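Local coordinates for hydrogenase expression protein (Thiobacillus denitrificans, PDB 3SB1) that is of unknown biochemical function but probably takes part in the expression or maturation of hydrogenase, at residues S67-L71 against S72-L76. Numbering follows the deposited sequence. Where two conformers were deposited one is given.
Sequences STIDL and SALPL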
loop_
_atom_site.group_PDB
_atom_site.type_symbol
_atom_site.label_atom_id
_atom_site.label_comp_id
_atom_site.label_asym_id
_atom_site.label_seq_id
_atom_site.Cartn_x
_atom_site.Cartn_y
_atom_site.Cartn_z
ATOM N N SER A 67 13.569 7.212 -5.775
ATOM C CA SER A 67 14.054 7.253 -7.140
ATOM C C SER A 67 13.207 6.325 -7.985
ATOM O O SER A 67 12.509 5.477 -7.445
ATOM C CB SER A 67 15.487 6.666 -7.182
ATOM O OG SER A 67 16.399 7.438 -6.430
ATOM N N THR A 68 13.299 6.494 -9.294
ATOM C CA THR A 68 12.623 5.604 -10.206
ATOM C C THR A 68 13.526 5.227 -11.359
ATOM O O THR A 68 14.492 5.962 -11.708
ATOM C CB THR A 68 11.335 6.206 -10.779
ATOM O OG1 THR A 68 11.654 7.418 -11.477
ATOM C CG2 THR A 68 10.321 6.503 -9.707
ATOM N N ILE A 69 13.246 4.046 -11.902
ATOM C CA ILE A 69 13.883 3.519 -13.111
ATOM C C ILE A 69 12.718 3.290 -14.080
ATOM O O ILE A 69 11.865 2.421 -13.850
ATOM C CB ILE A 69 14.627 2.211 -12.878
ATOM C CG1 ILE A 69 15.749 2.473 -11.888
ATOM C CG2 ILE A 69 15.138 1.627 -14.269
ATOM C CD1 ILE A 69 16.423 1.206 -11.397
ATOM N N ASP A 70 12.662 4.126 -15.106
ATOM C CA ASP A 70 11.599 4.089 -16.128
ATOM C C ASP A 70 11.842 2.972 -17.141
ATOM O O ASP A 70 12.383 3.171 -18.244
ATOM C CB ASP A 70 11.508 5.432 -16.858
ATOM C CG ASP A 70 10.281 5.539 -17.743
ATOM O OD1 ASP A 70 9.535 4.538 -17.897
ATOM O OD2 ASP A 70 10.061 6.653 -18.305
ATOM N N LEU A 71 11.317 1.806 -16.821
ATOM C CA LEU A 71 11.481 0.639 -17.623
ATOM C C LEU A 71 10.913 0.748 -19.025
ATOM O O LEU A 71 11.541 0.283 -19.979
ATOM C CB LEU A 71 10.852 -0.579 -16.908
ATOM C CG LEU A 71 11.446 -1.018 -15.569
ATOM C CD1 LEU A 71 10.616 -2.160 -14.970
ATOM C CD2 LEU A 71 12.919 -1.459 -15.703
ATOM N N SER A 72 9.770 1.418 -19.159
ATOM C CA SER A 72 9.133 1.579 -20.467
ATOM C C SER A 72 10.016 2.322 -21.443
ATOM O O SER A 72 9.957 2.107 -22.656
ATOM C CB SER A 72 7.834 2.353 -20.301
ATOM O OG SER A 72 6.905 1.554 -19.603
ATOM N N ALA A 73 10.822 3.224 -20.902
ATOM C CA ALA A 73 11.689 4.072 -21.724
ATOM C C ALA A 73 13.014 3.400 -22.132
ATOM O O ALA A 73 13.749 3.922 -23.001
ATOM C CB ALA A 73 11.961 5.407 -21.014
ATOM N N LEU A 74 13.329 2.245 -21.541
ATOM C CA LEU A 74 14.601 1.534 -21.814
ATOM C C LEU A 74 14.473 0.611 -22.989
ATOM O O LEU A 74 13.393 0.088 -23.254
ATOM C CB LEU A 74 15.065 0.736 -20.581
ATOM C CG LEU A 74 15.288 1.573 -19.331
ATOM C CD1 LEU A 74 15.610 0.721 -18.105
ATOM C CD2 LEU A 74 16.378 2.664 -19.533
ATOM N N PRO A 75 15.593 0.341 -23.665
ATOM C CA PRO A 75 15.580 -0.529 -24.851
ATOM C C PRO A 75 15.648 -2.026 -24.462
ATOM O O PRO A 75 16.487 -2.764 -24.963
ATOM C CB PRO A 75 16.821 -0.072 -25.612
ATOM C CG PRO A 75 17.753 0.305 -24.553
ATOM C CD PRO A 75 16.919 0.947 -23.451
ATOM N N LEU A 76 14.728 -2.449 -23.604
ATOM C CA LEU A 76 14.657 -3.822 -23.125
ATOM C C LEU A 76 13.653 -4.604 -23.950
ATOM O O LEU A 76 12.612 -4.071 -24.334
ATOM C CB LEU A 76 14.187 -3.836 -21.678
ATOM C CG LEU A 76 14.971 -3.077 -20.600
ATOM C CD1 LEU A 76 14.106 -2.875 -19.313
ATOM C CD2 LEU A 76 16.289 -3.781 -20.344
HETATM O O HOH W 1 11.048 -1.428 -22.103
#
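Leu71 and Leu74 are joined twice, by backbone and by side chain, where the chain coils through a short 3-10 turn. Leu74 N donates to Leu71 O (3.1 Å, N-H...O 156°), and one residue earlier Ala73 N gives a more bent bond to Asp70 O. Both donors stand well above the plane of the carbonyl they meet, consistent with the tight winding. The carboxylate of Asp70 folds back over this turn: CG lies anti to the backbone N (chi1 -170°), which sets OD2 3.5 Å from Ala73 CB and OD1 3.4 Å from Ser72 N. A short polar side chain suits this exposed bend, and the small methyl of Ala73 fits beneath the carboxylate.

The turn links strand 67-69, an outermost strand, within this chain, of the antiparallel sheet, to helix 78-88. A backbone hydrogen bond between Ser72 and Gln128 ties the turn to the neighbouring strand 125-132.

Branched aliphatic chains make up the apolar side. Leu74 has CG beside its backbone N (chi1 -59°), bringing CD1 to 4.0 Å from Ile69 CG2, while its CG rests 3.5 Å from Asp70 O. CD2 of Leu71 lies 4.2 Å from Leu74 CD1 and 4.1 Å from Leu76 CD1. Leucine suits position 71, where the side chain also touches Ile130 of strand 125-132 and Leu84 of helix 78-88; Leu76 touches Leu81 of that same helix. Beside the turn, a water lies within hydrogen-bonding distance of Leu71 O and Leu74 O, though it has more acceptors about it than protons to give.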